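Local atomic coordinates of probable tRNA pseudouridine synthase D (Methanosarcina mazei, PDB entry 1Z2Z), a protein that probably converts uridine-13 of transfer RNA into pseudouridine, as a member of the TruD family of pseudouridine synthases. Residues R78-A82 with Q93-F98; D299-R304 with G333-T338; V3-E7 with K431-L435. One frame throughout, in Å; residues are numbered along the deposited sequence.

Contact 1. Residues R78-A82 with Q93-F98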
ATOM      1  N   ARG A  78     -14.363 -19.783  10.298  1.00 28.78           N
ATOM      2  CA  ARG A  78     -13.575 -20.673  11.160  1.00 24.54           C
ATOM      3  C   ARG A  78     -12.151 -20.815  10.694  1.00 21.16           C
ATOM      4  O   ARG A  78     -11.333 -21.405  11.387  1.00 19.65           O
ATOM      5  CB  ARG A  78     -14.202 -22.059  11.224  1.00 27.14           C
ATOM      6  CG  ARG A  78     -15.696 -22.073  11.047  1.00 28.58           C
ATOM      7  CD  ARG A  78     -16.389 -21.103  11.983  1.00 28.52           C
ATOM      8  NE  ARG A  78     -15.928 -21.215  13.354  1.00 28.90           N
ATOM      9  CZ  ARG A  78     -16.694 -20.948  14.398  1.00 30.05           C
ATOM     10  NH1 ARG A  78     -16.211 -21.067  15.632  1.00 31.02           N
ATOM     11  NH2 ARG A  78     -17.954 -20.583  14.201  1.00 28.95           N
ATOM     12  N   ILE A  79     -11.857 -20.320   9.501  1.00 20.00           N
ATOM     13  CA  ILE A  79     -10.485 -20.388   9.025  1.00 21.75           C
ATOM     14  C   ILE A  79     -10.005 -18.955   8.751  1.00 21.58           C
ATOM     15  O   ILE A  79     -10.517 -18.290   7.847  1.00 20.77           O
ATOM     16  CB  ILE A  79     -10.350 -21.327   7.749  1.00 24.15           C
ATOM     17  CG1 ILE A  79      -9.197 -20.861   6.864  1.00 23.27           C
ATOM     18  CG2 ILE A  79     -11.658 -21.428   6.980  1.00 23.89           C
ATOM     19  CD1 ILE A  79      -7.927 -21.579   7.139  1.00 24.68           C
ATOM     20  N   SER A  80      -9.065 -18.462   9.561  1.00 20.07           N
ATOM     21  CA  SER A  80      -8.565 -17.102   9.358  1.00 21.69           C
ATOM     22  C   SER A  80      -7.067 -16.946   9.221  1.00 19.81           C
ATOM     23  O   SER A  80      -6.270 -17.747   9.709  1.00 19.55           O
ATOM     24  CB  SER A  80      -9.097 -16.101  10.425  1.00 23.66           C
ATOM     25  OG  SER A  80      -8.617 -16.318  11.736  1.00 24.05           O
ATOM     26  N   VAL A  81      -6.708 -15.886   8.516  1.00 20.09           N
ATOM     27  CA  VAL A  81      -5.329 -15.574   8.246  1.00 21.26           C
ATOM     28  C   VAL A  81      -4.913 -14.288   8.973  1.00 22.82           C
ATOM     29  O   VAL A  81      -5.762 -13.483   9.391  1.00 22.80           O
ATOM     30  CB  VAL A  81      -5.150 -15.431   6.723  1.00 22.03           C
ATOM     31  CG1 VAL A  81      -5.444 -16.749   6.058  1.00 20.75           C
ATOM     32  CG2 VAL A  81      -6.113 -14.380   6.171  1.00 19.76           C
ATOM     33  N   ALA A  82      -3.605 -14.123   9.142  1.00 22.59           N
ATOM     34  CA  ALA A  82      -3.046 -12.945   9.785  1.00 24.00           C
ATOM     35  C   ALA A  82      -2.947 -11.838   8.739  1.00 26.54           C
ATOM     36  O   ALA A  82      -3.096 -10.655   9.050  1.00 28.61           O
ATOM     37  CB  ALA A  82      -1.678 -13.268  10.343  1.00 21.33           C
ATOM     38  N   GLN A  93       2.527 -19.025   5.486  1.00 19.43           N
ATOM     39  CA  GLN A  93       1.939 -18.175   6.523  1.00 18.39           C
ATOM     40  C   GLN A  93       1.260 -19.011   7.594  1.00 20.63           C
ATOM     41  O   GLN A  93       1.024 -20.203   7.404  1.00 18.91           O
ATOM     42  CB  GLN A  93       0.886 -17.248   5.938  1.00 16.04           C
ATOM     43  CG  GLN A  93      -0.384 -17.965   5.556  1.00 16.23           C
ATOM     44  CD  GLN A  93      -1.305 -17.087   4.760  1.00 15.48           C
ATOM     45  OE1 GLN A  93      -1.709 -17.420   3.641  1.00 12.79           O
ATOM     46  NE2 GLN A  93      -1.636 -15.945   5.325  1.00 18.40           N
ATOM     47  N   LYS A  94       0.931 -18.383   8.723  1.00 20.00           N
ATOM     48  CA  LYS A  94       0.267 -19.098   9.801  1.00 17.64           C
ATOM     49  C   LYS A  94      -1.247 -18.857   9.718  1.00 16.65           C
ATOM     50  O   LYS A  94      -1.689 -17.768   9.369  1.00 15.76           O
ATOM     51  CB  LYS A  94       0.830 -18.637  11.147  1.00 20.53           C
ATOM     52  CG  LYS A  94       0.015 -19.070  12.359  1.00 21.13           C
ATOM     53  CD  LYS A  94       0.690 -18.673  13.671  1.00 18.05           C
ATOM     54  CE  LYS A  94       2.008 -19.405  13.847  1.00 21.41           C
ATOM     55  NZ  LYS A  94       2.702 -19.142  15.149  1.00 19.44           N
ATOM     56  N   ILE A  95      -2.037 -19.890   9.982  1.00 14.47           N
ATOM     57  CA  ILE A  95      -3.482 -19.753   9.948  1.00 13.68           C
ATOM     58  C   ILE A  95      -4.086 -20.505  11.123  1.00 13.41           C
ATOM     59  O   ILE A  95      -3.392 -21.243  11.837  1.00 14.13           O
ATOM     60  CB  ILE A  95      -4.105 -20.315   8.643  1.00 14.90           C
ATOM     61  CG1 ILE A  95      -3.881 -21.825   8.548  1.00 16.65           C
ATOM     62  CG2 ILE A  95      -3.534 -19.595   7.431  1.00 13.09           C
ATOM     63  CD1 ILE A  95      -4.802 -22.513   7.499  1.00 12.70           C
ATOM     64  N   SER A  96      -5.372 -20.308  11.350  1.00 11.50           N
ATOM     65  CA  SER A  96      -6.015 -21.026  12.436  1.00 13.14           C
ATOM     66  C   SER A  96      -7.281 -21.662  11.903  1.00 14.55           C
ATOM     67  O   SER A  96      -7.944 -21.117  11.013  1.00 13.95           O
ATOM     68  CB  SER A  96      -6.342 -20.094  13.606  1.00  9.80           C
ATOM     69  OG  SER A  96      -7.417 -19.236  13.272  1.00 11.65           O
ATOM     70  N   ILE A  97      -7.601 -22.826  12.453  1.00 15.30           N
ATOM     71  CA  ILE A  97      -8.779 -23.575  12.049  1.00 16.75           C
ATOM     72  C   ILE A  97      -9.519 -24.012  13.288  1.00 17.52           C
ATOM     73  O   ILE A  97      -8.964 -24.701  14.150  1.00 15.48           O
ATOM     74  CB  ILE A  97      -8.399 -24.833  11.252  1.00 18.54           C
ATOM     75  CG1 ILE A  97      -7.469 -24.463  10.083  1.00 18.65           C
ATOM     76  CG2 ILE A  97      -9.662 -25.506  10.754  1.00 20.16           C
ATOM     77  CD1 ILE A  97      -6.999 -25.649   9.265  1.00 19.48           C
ATOM     78  N   PHE A  98     -10.781 -23.619  13.366  1.00 18.46           N
ATOM     79  CA  PHE A  98     -11.598 -23.934  14.520  1.00 21.25           C
ATOM     80  C   PHE A  98     -12.063 -25.369  14.597  1.00 24.69           C
ATOM     81  O   PHE A  98     -12.511 -25.970  13.610  1.00 24.58           O
ATOM     82  CB  PHE A  98     -12.820 -23.005  14.569  1.00 20.90           C
ATOM     83  CG  PHE A  98     -13.830 -23.368  15.626  1.00 18.48           C
ATOM     84  CD1 PHE A  98     -15.114 -23.743  15.277  1.00 19.01           C
ATOM     85  CD2 PHE A  98     -13.499 -23.320  16.975  1.00 19.06           C
ATOM     86  CE1 PHE A  98     -16.065 -24.055  16.265  1.00 20.53           C
ATOM     87  CE2 PHE A  98     -14.447 -23.631  17.964  1.00 18.04           C
ATOM     88  CZ  PHE A  98     -15.721 -23.999  17.609  1.00 14.67           C
TER
HETATM   89  O   HOH W   1      -9.919 -19.860  13.150  1.00 22.84           O
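Gln93 meets Val81 through its amide: Gln93 NE2 lies 3.8 Å from Val81 CB, the two side chains crossing at a slant, and the same nitrogen has a weak hydrogen bond to Gly83 O. Lys94 NZ forms a salt bridge with Glu43. Ile95 serves two partners with two branches. Ile95 CG2 rests on Val81 CG1 at 3.7 Å, while CD1 of the other branch meets Ile79; Ile79 CG1 is roughly anti to the backbone N (chi1 151°), and the CD1 it carries reaches Ile95 CD1. Helix 61-72 covers this apolar face through Thr61, Thr65 and Leu72.

These are the two strands of an antiparallel beta hairpin, and its loop carries Asp86, the predicted nucleophile. The hairpin belongs to the large mixed sheet, in which strand 49-57 flanks 90-98 on its other edge.

Ser96 forms the hydrogen-bonded pair with Ser80, Ser80 N to Ser96 O and Ser96 N to Ser80 O, each 3.2 Å. On the face carrying these two serines, each hydroxyl bonds to the backbone of Val125, and a water joins Ser96 OG to Arg78 O, giving its proton to the carbonyl. Ile97 CG1 lies 4.1 Å from Ile79 CD1. Phe98 N bonds Arg78 O at 3.0 Å, and its ring runs alongside the Arg78 side chain: NH1 sits over one ring face, the guanidinium inclined by 33° to the ring.

Contact 2. Residues D299-R304 with G333-T338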
ATOM      1  N   ASP A 299      12.352  20.184  11.716  1.00 52.92           N
ATOM      2  CA  ASP A 299      12.037  19.053  10.847  1.00 52.36           C
ATOM      3  C   ASP A 299      10.771  18.284  11.278  1.00 52.69           C
ATOM      4  O   ASP A 299      10.027  17.792  10.424  1.00 54.49           O
ATOM      5  CB  ASP A 299      13.241  18.089  10.796  1.00 50.81           C
ATOM      6  CG  ASP A 299      13.580  17.625   9.376  1.00 49.47           C
ATOM      7  OD1 ASP A 299      12.688  17.632   8.502  1.00 49.89           O
ATOM      8  OD2 ASP A 299      14.741  17.232   9.136  1.00 47.25           O
ATOM      9  N   ILE A 300      10.528  18.197  12.589  1.00 50.97           N
ATOM     10  CA  ILE A 300       9.377  17.475  13.175  1.00 49.71           C
ATOM     11  C   ILE A 300       9.511  15.962  13.021  1.00 50.21           C
ATOM     12  O   ILE A 300       9.391  15.425  11.922  1.00 49.83           O
ATOM     13  CB  ILE A 300       8.004  17.888  12.560  1.00 47.75           C
ATOM     14  CG1 ILE A 300       7.633  19.307  12.982  1.00 47.71           C
ATOM     15  CG2 ILE A 300       6.901  16.952  13.055  1.00 46.61           C
ATOM     16  CD1 ILE A 300       6.276  19.749  12.476  1.00 44.76           C
ATOM     17  N   VAL A 301       9.746  15.273  14.129  1.00 52.21           N
ATOM     18  CA  VAL A 301       9.887  13.826  14.080  1.00 53.73           C
ATOM     19  C   VAL A 301       8.792  13.130  14.902  1.00 54.20           C
ATOM     20  O   VAL A 301       7.897  13.788  15.446  1.00 55.13           O
ATOM     21  CB  VAL A 301      11.309  13.386  14.576  1.00 53.31           C
ATOM     22  CG1 VAL A 301      12.381  14.137  13.800  1.00 52.67           C
ATOM     23  CG2 VAL A 301      11.470  13.643  16.074  1.00 54.56           C
ATOM     24  N   CYS A 302       8.849  11.801  14.949  1.00 54.59           N
ATOM     25  CA  CYS A 302       7.899  10.998  15.722  1.00 54.77           C
ATOM     26  C   CYS A 302       8.710   9.931  16.452  1.00 55.90           C
ATOM     27  O   CYS A 302       9.874   9.679  16.124  1.00 53.96           O
ATOM     28  CB  CYS A 302       6.828  10.336  14.821  1.00 53.45           C
ATOM     29  SG  CYS A 302       7.322   8.825  13.891  1.00 50.35           S
ATOM     30  N   PHE A 303       8.097   9.326  17.459  1.00 58.21           N
ATOM     31  CA  PHE A 303       8.755   8.299  18.244  1.00 62.02           C
ATOM     32  C   PHE A 303       7.832   7.102  18.260  1.00 64.62           C
ATOM     33  O   PHE A 303       6.652   7.224  17.928  1.00 65.02           O
ATOM     34  CB  PHE A 303       8.973   8.793  19.675  1.00 62.52           C
ATOM     35  CG  PHE A 303       9.578  10.156  19.750  1.00 62.46           C
ATOM     36  CD1 PHE A 303      10.953  10.328  19.606  1.00 62.61           C
ATOM     37  CD2 PHE A 303       8.768  11.277  19.902  1.00 61.73           C
ATOM     38  CE1 PHE A 303      11.513  11.602  19.595  1.00 62.45           C
ATOM     39  CE2 PHE A 303       9.314  12.554  19.892  1.00 62.20           C
ATOM     40  CZ  PHE A 303      10.692  12.720  19.741  1.00 62.36           C
ATOM     41  N   ARG A 304       8.366   5.952  18.652  1.00 67.29           N
ATOM     42  CA  ARG A 304       7.570   4.735  18.721  1.00 70.78           C
ATOM     43  C   ARG A 304       6.681   4.769  19.968  1.00 72.07           C
ATOM     44  O   ARG A 304       7.148   5.090  21.066  1.00 72.07           O
ATOM     45  CB  ARG A 304       8.490   3.513  18.747  1.00 72.01           C
ATOM     46  CG  ARG A 304       9.490   3.513  19.885  1.00 75.59           C
ATOM     47  CD  ARG A 304      10.490   2.357  19.784  1.00 78.39           C
ATOM     48  NE  ARG A 304      11.400   2.467  18.636  1.00 80.26           N
ATOM     49  CZ  ARG A 304      11.113   2.074  17.397  1.00 80.23           C
ATOM     50  NH1 ARG A 304       9.935   1.536  17.119  1.00 80.52           N
ATOM     51  NH2 ARG A 304      12.012   2.210  16.434  1.00 80.49           N
ATOM     52  N   GLY A 333      17.325   4.293  16.028  1.00 63.89           N
ATOM     53  CA  GLY A 333      15.983   3.800  15.790  1.00 60.32           C
ATOM     54  C   GLY A 333      15.016   4.164  16.894  1.00 58.66           C
ATOM     55  O   GLY A 333      14.333   3.296  17.435  1.00 58.64           O
ATOM     56  N   ARG A 334      14.960   5.447  17.244  1.00 56.13           N
ATOM     57  CA  ARG A 334      14.043   5.888  18.285  1.00 53.41           C
ATOM     58  C   ARG A 334      13.273   7.128  17.854  1.00 50.80           C
ATOM     59  O   ARG A 334      12.477   7.672  18.619  1.00 50.64           O
ATOM     60  CB  ARG A 334      14.782   6.170  19.599  1.00 53.94           C
ATOM     61  CG  ARG A 334      13.873   5.949  20.811  1.00 54.41           C
ATOM     62  CD  ARG A 334      14.322   6.657  22.076  1.00 53.85           C
ATOM     63  NE  ARG A 334      15.719   6.411  22.419  1.00 53.41           N
ATOM     64  CZ  ARG A 334      16.317   6.933  23.484  1.00 52.02           C
ATOM     65  NH1 ARG A 334      15.633   7.720  24.308  1.00 52.11           N
ATOM     66  NH2 ARG A 334      17.602   6.697  23.706  1.00 51.52           N
ATOM     67  N   ALA A 335      13.525   7.569  16.626  1.00 48.40           N
ATOM     68  CA  ALA A 335      12.856   8.735  16.049  1.00 45.80           C
ATOM     69  C   ALA A 335      12.855   8.580  14.526  1.00 44.29           C
ATOM     70  O   ALA A 335      13.653   7.817  13.968  1.00 42.41           O
ATOM     71  CB  ALA A 335      13.577  10.019  16.454  1.00 45.79           C
ATOM     72  N   PHE A 336      11.956   9.303  13.862  1.00 42.71           N
ATOM     73  CA  PHE A 336      11.819   9.240  12.407  1.00 41.02           C
ATOM     74  C   PHE A 336      11.346  10.593  11.885  1.00 39.94           C
ATOM     75  O   PHE A 336      10.447  11.195  12.469  1.00 39.23           O
ATOM     76  CB  PHE A 336      10.769   8.179  11.996  1.00 40.58           C
ATOM     77  CG  PHE A 336      10.829   6.906  12.799  1.00 40.13           C
ATOM     78  CD1 PHE A 336      10.249   6.835  14.066  1.00 40.00           C
ATOM     79  CD2 PHE A 336      11.513   5.796  12.315  1.00 38.88           C
ATOM     80  CE1 PHE A 336      10.365   5.683  14.837  1.00 39.48           C
ATOM     81  CE2 PHE A 336      11.631   4.643  13.078  1.00 37.63           C
ATOM     82  CZ  PHE A 336      11.057   4.584  14.341  1.00 38.50           C
ATOM     83  N   ILE A 337      11.941  11.065  10.791  1.00 38.63           N
ATOM     84  CA  ILE A 337      11.530  12.339  10.198  1.00 38.11           C
ATOM     85  C   ILE A 337      10.149  12.068   9.607  1.00 36.53           C
ATOM     86  O   ILE A 337       9.956  11.051   8.958  1.00 37.67           O
ATOM     87  CB  ILE A 337      12.504  12.782   9.058  1.00 38.77           C
ATOM     88  CG1 ILE A 337      13.918  12.990   9.611  1.00 39.84           C
ATOM     89  CG2 ILE A 337      12.006  14.057   8.400  1.00 37.13           C
ATOM     90  CD1 ILE A 337      13.993  13.970  10.773  1.00 41.23           C
ATOM     91  N   THR A 338       9.187  12.952   9.830  1.00 35.27           N
ATOM     92  CA  THR A 338       7.860  12.708   9.292  1.00 35.96           C
ATOM     93  C   THR A 338       7.464  13.789   8.306  1.00 37.31           C
ATOM     94  O   THR A 338       8.090  14.847   8.246  1.00 38.10           O
ATOM     95  CB  THR A 338       6.807  12.654  10.409  1.00 35.63           C
ATOM     96  OG1 THR A 338       6.509  13.984  10.847  1.00 37.77           O
ATOM     97  CG2 THR A 338       7.340  11.857  11.588  1.00 35.19           C
TER
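Cys302 and Phe336 owe their meeting to their first torsions: SG is tucked between its own backbone N and carbonyl carbon (chi1 79°), while the Phe336 ring swings beside its backbone N (chi1 -41°). Cys302 SG thus comes to 3.5 Å from Phe336 CD1, an oblique sulfur-aromatic contact. Thr338 CG2 packs against Cys302 CB at 3.6 Å on this same side.

Arg304 bends at chi3 and holds one carbonyl oxygen with two nitrogens, side-on. The hydrogen bonds measure 2.8 Å from Arg304 NH2 to Gly333 O and 3.3 Å from Arg304 NE to the same oxygen, which lies in the guanidinium plane, although NH2 stands well above the plane of the carbonyl. NH2 also meets the edge of the Phe336 ring at CZ, with the two flat groups nearly perpendicular (86°). Gly333 ends helix 323-330 in a Schellman motif, so the arginine grips the chain just where it leaves that helix.

Before the cysteine, Val301 CG1 touches Ile337 CD1 at 3.4 Å, and Asp299, salt-bridged to Arg285, crosses Ile337 at about a right angle. Near the other end, Arg334 O lies at the edge of the Phe303 ring, in its plane, 3.2 Å from Phe303 CD1. Thr338 N bonds Ile300 O. Reciprocal backbone bonds between Cys302 and Phe336 mark a short two-stranded antiparallel sheet, here closed across a connection that contains helix 323-330.

Contact 3. Residues V3-E7 with K431-L435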
ATOM      1  N   VAL A   3       9.717   9.140 -15.469  1.00 59.63           N
ATOM      2  CA  VAL A   3       8.752   8.453 -14.598  1.00 55.36           C
ATOM      3  C   VAL A   3       7.370   8.377 -15.249  1.00 52.16           C
ATOM      4  O   VAL A   3       6.863   9.368 -15.792  1.00 50.33           O
ATOM      5  CB  VAL A   3       8.607   9.169 -13.224  1.00 56.01           C
ATOM      6  CG1 VAL A   3       7.415   8.604 -12.450  1.00 56.06           C
ATOM      7  CG2 VAL A   3       9.880   8.999 -12.416  1.00 54.97           C
ATOM      8  N   PRO A   4       6.730   7.197 -15.179  1.00 49.79           N
ATOM      9  CA  PRO A   4       5.409   7.024 -15.778  1.00 48.17           C
ATOM     10  C   PRO A   4       4.380   8.005 -15.274  1.00 47.89           C
ATOM     11  O   PRO A   4       4.346   8.351 -14.089  1.00 48.63           O
ATOM     12  CB  PRO A   4       5.059   5.577 -15.444  1.00 46.63           C
ATOM     13  CG  PRO A   4       5.820   5.313 -14.205  1.00 47.75           C
ATOM     14  CD  PRO A   4       7.136   5.981 -14.454  1.00 48.55           C
ATOM     15  N   GLU A   5       3.553   8.465 -16.200  1.00 46.47           N
ATOM     16  CA  GLU A   5       2.492   9.397 -15.878  1.00 45.61           C
ATOM     17  C   GLU A   5       1.627   8.830 -14.765  1.00 45.30           C
ATOM     18  O   GLU A   5       1.173   9.561 -13.889  1.00 46.24           O
ATOM     19  CB  GLU A   5       1.632   9.647 -17.114  1.00 44.71           C
ATOM     20  CG  GLU A   5       2.162  10.734 -18.017  1.00 43.20           C
ATOM     21  CD  GLU A   5       2.139  12.088 -17.346  1.00 42.19           C
ATOM     22  OE1 GLU A   5       3.203  12.538 -16.863  1.00 42.04           O
ATOM     23  OE2 GLU A   5       1.047  12.693 -17.296  1.00 41.44           O
ATOM     24  N   ILE A   6       1.408   7.520 -14.802  1.00 43.98           N
ATOM     25  CA  ILE A   6       0.581   6.869 -13.802  1.00 42.53           C
ATOM     26  C   ILE A   6       1.007   7.224 -12.391  1.00 41.82           C
ATOM     27  O   ILE A   6       0.168   7.529 -11.544  1.00 42.30           O
ATOM     28  CB  ILE A   6       0.575   5.331 -14.006  1.00 41.03           C
ATOM     29  CG1 ILE A   6      -0.284   5.005 -15.217  1.00 39.82           C
ATOM     30  CG2 ILE A   6      -0.004   4.617 -12.795  1.00 42.64           C
ATOM     31  CD1 ILE A   6      -1.604   5.762 -15.222  1.00 36.64           C
ATOM     32  N   GLU A   7       2.310   7.204 -12.151  1.00 41.77           N
ATOM     33  CA  GLU A   7       2.849   7.535 -10.843  1.00 42.65           C
ATOM     34  C   GLU A   7       2.912   9.057 -10.589  1.00 42.32           C
ATOM     35  O   GLU A   7       2.867   9.501  -9.443  1.00 43.69           O
ATOM     36  CB  GLU A   7       4.236   6.888 -10.671  1.00 41.69           C
ATOM     37  CG  GLU A   7       4.194   5.380 -10.385  1.00 42.17           C
ATOM     38  CD  GLU A   7       5.577   4.739 -10.316  1.00 42.64           C
ATOM     39  OE1 GLU A   7       5.685   3.580  -9.853  1.00 41.38           O
ATOM     40  OE2 GLU A   7       6.555   5.394 -10.734  1.00 43.74           O
ATOM     41  N   LYS A 431      12.528   0.827 -11.290  1.00 45.54           N
ATOM     42  CA  LYS A 431      12.158   2.120 -11.865  1.00 44.00           C
ATOM     43  C   LYS A 431      11.433   1.927 -13.191  1.00 42.76           C
ATOM     44  O   LYS A 431      11.897   2.393 -14.225  1.00 42.64           O
ATOM     45  CB  LYS A 431      13.402   2.999 -12.080  1.00 43.00           C
ATOM     46  CG  LYS A 431      14.162   3.352 -10.799  1.00 41.75           C
ATOM     47  CD  LYS A 431      15.201   4.437 -11.033  1.00 38.78           C
ATOM     48  CE  LYS A 431      16.015   4.723  -9.784  1.00 37.64           C
ATOM     49  NZ  LYS A 431      16.930   3.609  -9.383  1.00 37.12           N
ATOM     50  N   VAL A 432      10.304   1.233 -13.163  1.00 43.13           N
ATOM     51  CA  VAL A 432       9.530   1.015 -14.381  1.00 45.63           C
ATOM     52  C   VAL A 432       8.064   1.273 -14.122  1.00 46.51           C
ATOM     53  O   VAL A 432       7.661   1.489 -12.982  1.00 48.37           O
ATOM     54  CB  VAL A 432       9.683  -0.430 -14.914  1.00 44.59           C
ATOM     55  CG1 VAL A 432      11.103  -0.655 -15.431  1.00 43.95           C
ATOM     56  CG2 VAL A 432       9.362  -1.412 -13.813  1.00 44.01           C
ATOM     57  N   ASN A 433       7.261   1.244 -15.179  1.00 48.95           N
ATOM     58  CA  ASN A 433       5.831   1.480 -15.037  1.00 50.61           C
ATOM     59  C   ASN A 433       5.244   0.480 -14.038  1.00 53.13           C
ATOM     60  O   ASN A 433       5.554  -0.713 -14.073  1.00 51.72           O
ATOM     61  CB  ASN A 433       5.139   1.359 -16.396  1.00 48.30           C
ATOM     62  CG  ASN A 433       3.683   1.800 -16.358  1.00 48.44           C
ATOM     63  OD1 ASN A 433       2.838   1.139 -15.758  1.00 49.33           O
ATOM     64  ND2 ASN A 433       3.386   2.924 -16.999  1.00 47.50           N
ATOM     65  N   PRO A 434       4.399   0.968 -13.116  1.00 56.38           N
ATOM     66  CA  PRO A 434       3.757   0.135 -12.090  1.00 58.49           C
ATOM     67  C   PRO A 434       2.884  -0.983 -12.670  1.00 59.41           C
ATOM     68  O   PRO A 434       2.561  -1.952 -11.979  1.00 59.00           O
ATOM     69  CB  PRO A 434       2.955   1.150 -11.277  1.00 58.35           C
ATOM     70  CG  PRO A 434       2.619   2.200 -12.289  1.00 58.76           C
ATOM     71  CD  PRO A 434       3.930   2.362 -13.020  1.00 57.20           C
ATOM     72  N   LEU A 435       2.509  -0.838 -13.938  1.00 60.70           N
ATOM     73  CA  LEU A 435       1.696  -1.840 -14.620  1.00 62.61           C
ATOM     74  C   LEU A 435       2.593  -2.883 -15.315  1.00 64.28           C
ATOM     75  O   LEU A 435       2.204  -4.038 -15.468  1.00 64.69           O
ATOM     76  CB  LEU A 435       0.765  -1.156 -15.630  1.00 61.04           C
ATOM     77  CG  LEU A 435      -0.215  -0.138 -15.023  1.00 59.63           C
ATOM     78  CD1 LEU A 435      -1.121   0.400 -16.112  1.00 58.02           C
ATOM     79  CD2 LEU A 435      -1.048  -0.792 -13.918  1.00 58.61           C
TER
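Pro4 and Pro434 form the apolar centre of this contact, sliding past each other in opposite directions with CG of Pro4 3.7 Å from CD of Pro434. Ile6 adds its CG2 branch, which lies opposite the backbone N (chi1 -74° for CG1) and comes within 3.6 Å of Pro434 CG. Ile172, from a loop, touches both Ile6 and Pro434, so the proline ring is packed by more than the N-terminal residues.

Polar side chains contribute mainly through van der Waals touch. Glu7 extends beyond CG and passes Pro434 in the opposite direction, bringing OE1 to 3.8 Å from Pro434 CD. Its other oxygen, OE2, makes a salt bridge with Arg427 of helix 423-430; this bond ties the first helix to the one that precedes residues 431-435. Asn433 lays its amide nitrogen beside Pro4, with Asn433 ND2 3.5 Å from Pro4 CB.

The one hydrogen bond made by a side chain within either segment is local. Asn433 OD1 accepts from Leu435 N at 2.7 Å, the donor lying on a lone pair in the carbonyl plane, and this fixes how the amide is turned. The weak bond from Glu7 N to Pro4 O belongs to the opening of the helix.

Structurally, then, an N-terminal helix start with Pro4 at the N-cap packs on an Asx turn headed by Asn433, bringing the two ends of the chain together at the protein surface.

Contact 1 is the most buried of the three, contact 2 is partly buried and contact 3 lies at the surface. Contacts 1 and 2 both join antiparallel strands by backbone bonds, but the first belongs to the large mixed sheet, with the predicted nucleophile in its hairpin loop, whereas the second is a short two-stranded sheet, separate from the large one and away from any annotated site. Contact 3 shares no strand with either and relies on proline packing. No two touch: the centres of contacts 1 and 2 stand about 35 Å apart, and contacts 1 and 3 lie on opposite sides of the chain's centre. Along the sequence, contact 3 encloses the other two, which follow in series.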